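Long-range contact in ricin B lectin (Clostridium thermocellum, PDB 3VSF), which acts as an exo-beta-1,3-galactanase, its family 43 domain probably cleaving galactan chains, and binds galactose through a ricin-type lectin domain: residues Ser184-Val189 and Gln233-Cys238. Residues are numbered along the deposited sequence; the frame is centred on the assembly and turned at random.
Sequences SRDCNV and QREAPC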
loop_
_atom_site.group_PDB
_atom_site.type_symbol
_atom_site.label_atom_id
_atom_site.label_comp_id
_atom_site.label_asym_id
_atom_site.label_seq_id
_atom_site.Cartn_x
_atom_site.Cartn_y
_atom_site.Cartn_z
ATOM N N SER A 184 -10.530 -3.914 22.001
ATOM C CA SER A 184 -10.310 -3.005 20.883
ATOM C C SER A 184 -8.840 -2.624 20.757
ATOM O O SER A 184 -8.353 -1.748 21.473
ATOM C CB SER A 184 -11.166 -1.747 21.043
ATOM O OG SER A 184 -10.886 -0.803 20.025
ATOM N N ARG A 185 -8.137 -3.287 19.843
ATOM C CA ARG A 185 -6.727 -2.993 19.606
ATOM C C ARG A 185 -6.527 -2.214 18.308
ATOM O O ARG A 185 -6.927 -1.053 18.210
ATOM C CB ARG A 185 -5.896 -4.278 19.608
ATOM C CG ARG A 185 -5.844 -4.967 20.964
ATOM C CD ARG A 185 -4.624 -5.864 21.088
ATOM N NE ARG A 185 -4.410 -6.310 22.461
ATOM C CZ ARG A 185 -4.752 -7.508 22.923
ATOM N NH1 ARG A 185 -5.326 -8.392 22.117
ATOM N NH2 ARG A 185 -4.519 -7.825 24.189
ATOM N N ASP A 186 -5.903 -2.847 17.318
ATOM C CA ASP A 186 -5.693 -2.207 16.022
ATOM C C ASP A 186 -7.012 -1.672 15.482
ATOM O O ASP A 186 -7.996 -2.405 15.394
ATOM C CB ASP A 186 -5.061 -3.184 15.029
ATOM C CG ASP A 186 -3.612 -3.492 15.355
ATOM O OD1 ASP A 186 -3.228 -3.362 16.537
ATOM O OD2 ASP A 186 -2.858 -3.863 14.430
ATOM N N CYS A 187 -7.030 -0.393 15.121
ATOM C CA CYS A 187 -8.274 0.269 14.748
ATOM C C CYS A 187 -8.132 1.173 13.528
ATOM O O CYS A 187 -7.040 1.341 12.984
ATOM C CB CYS A 187 -8.798 1.093 15.923
ATOM S SG CYS A 187 -7.693 2.436 16.412
ATOM N N ASN A 188 -9.253 1.757 13.112
ATOM C CA ASN A 188 -9.281 2.698 11.999
ATOM C C ASN A 188 -10.662 3.337 11.873
ATOM O O ASN A 188 -11.652 2.781 12.345
ATOM C CB ASN A 188 -8.897 2.000 10.694
ATOM C CG ASN A 188 -8.189 2.925 9.724
ATOM O OD1 ASN A 188 -8.418 4.135 9.723
ATOM N ND2 ASN A 188 -7.317 2.361 8.897
ATOM N N VAL A 189 -10.724 4.505 11.241
ATOM C CA VAL A 189 -11.986 5.226 11.099
ATOM C C VAL A 189 -12.413 5.358 9.641
ATOM O O VAL A 189 -11.586 5.299 8.732
ATOM C CB VAL A 189 -11.908 6.631 11.725
ATOM C CG1 VAL A 189 -11.621 6.532 13.215
ATOM C CG2 VAL A 189 -10.847 7.465 11.027
ATOM N N GLN A 233 -8.551 -13.659 12.315
ATOM C CA GLN A 233 -7.438 -12.946 12.933
ATOM C C GLN A 233 -6.786 -11.926 11.998
ATOM O O GLN A 233 -5.584 -11.989 11.737
ATOM C CB GLN A 233 -6.396 -13.951 13.435
ATOM C CG GLN A 233 -5.376 -13.388 14.409
ATOM C CD GLN A 233 -4.491 -14.469 15.002
ATOM O OE1 GLN A 233 -4.711 -15.659 14.778
ATOM N NE2 GLN A 233 -3.484 -14.059 15.764
ATOM N N ARG A 234 -7.582 -10.984 11.501
ATOM C CA ARG A 234 -7.068 -9.930 10.632
ATOM C C ARG A 234 -6.764 -8.668 11.435
ATOM O O ARG A 234 -7.517 -8.298 12.335
ATOM C CB ARG A 234 -8.064 -9.618 9.513
ATOM C CG ARG A 234 -8.448 -10.825 8.669
ATOM C CD ARG A 234 -7.218 -11.551 8.151
ATOM N NE ARG A 234 -6.380 -10.689 7.323
ATOM C CZ ARG A 234 -5.222 -11.063 6.791
ATOM N NH1 ARG A 234 -4.757 -12.287 7.003
ATOM N NH2 ARG A 234 -4.525 -10.213 6.050
ATOM N N GLU A 235 -5.657 -8.007 11.102
ATOM C CA GLU A 235 -5.224 -6.821 11.835
ATOM C C GLU A 235 -5.044 -5.613 10.920
ATOM O O GLU A 235 -5.327 -5.680 9.726
ATOM C CB GLU A 235 -3.918 -7.105 12.579
ATOM C CG GLU A 235 -3.948 -8.376 13.407
ATOM C CD GLU A 235 -5.133 -8.426 14.348
ATOM O OE1 GLU A 235 -5.409 -7.406 15.014
ATOM O OE2 GLU A 235 -5.795 -9.483 14.414
ATOM N N ALA A 236 -4.571 -4.512 11.499
ATOM C CA ALA A 236 -4.328 -3.273 10.763
ATOM C C ALA A 236 -5.360 -3.018 9.665
ATOM O O ALA A 236 -4.999 -2.837 8.502
ATOM C CB ALA A 236 -2.924 -3.277 10.178
ATOM N N PRO A 237 -6.649 -2.989 10.034
ATOM C CA PRO A 237 -7.713 -2.842 9.037
ATOM C C PRO A 237 -7.787 -1.434 8.455
ATOM O O PRO A 237 -7.536 -0.455 9.159
ATOM C CB PRO A 237 -8.978 -3.147 9.840
ATOM C CG PRO A 237 -8.641 -2.726 11.224
ATOM C CD PRO A 237 -7.182 -3.048 11.406
ATOM N N CYS A 238 -8.126 -1.346 7.173
ATOM C CA CYS A 238 -8.332 -0.067 6.506
ATOM C C CYS A 238 -9.657 -0.102 5.755
ATOM O O CYS A 238 -9.857 -0.941 4.877
ATOM C CB CYS A 238 -7.188 0.226 5.532
ATOM S SG CYS A 238 -5.555 0.352 6.298
#
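Asn188 reaches across to the carbonyl of Pro237 and supplies the firmer of two polar links between these segments. Its side chain stays close to that oxygen along its length. Asn188 CB lies 3.2 Å from Pro237 O and Asn188 CG 3.5 Å from it, and Asn188 ND2 closes on the same Pro237 O at 2.8 Å in a nearly straight hydrogen bond. The acceptor is only 8° out of the amide plane, and the donor meets a carbonyl lone pair. Asn188 OD1 turns back to accept a bent bond from Val189 N at 2.8 Å; together the two bonds should limit rotation of the amide. Asn188 ND2 also lies 3.7 Å from Cys238 SG.

The second link is weak: Ala236 N donates to Asp186 OD2 at 3.5 Å. With CG beside its own backbone N (chi1 -71°), Asp186 brings OD2 beside Glu235 CB; the two side chains cross at about a right angle, their carboxylate planes 73° apart. Asp186 OD2 and Glu235 OE1 are 4.4 Å apart, and the main partner of Asp186 is Arg119 on strand 116-124, in a salt bridge.

Strands 187-191 and 237-241 are edge strands of successive four-stranded antiparallel sheets, consistent with inner strands of neighbouring blades in the five-bladed propeller of family 43. The touching parts run almost parallel, yet at this point the polar link between the blades is side chain to backbone, chiefly one good bond, and the two strands do not pair as one sheet.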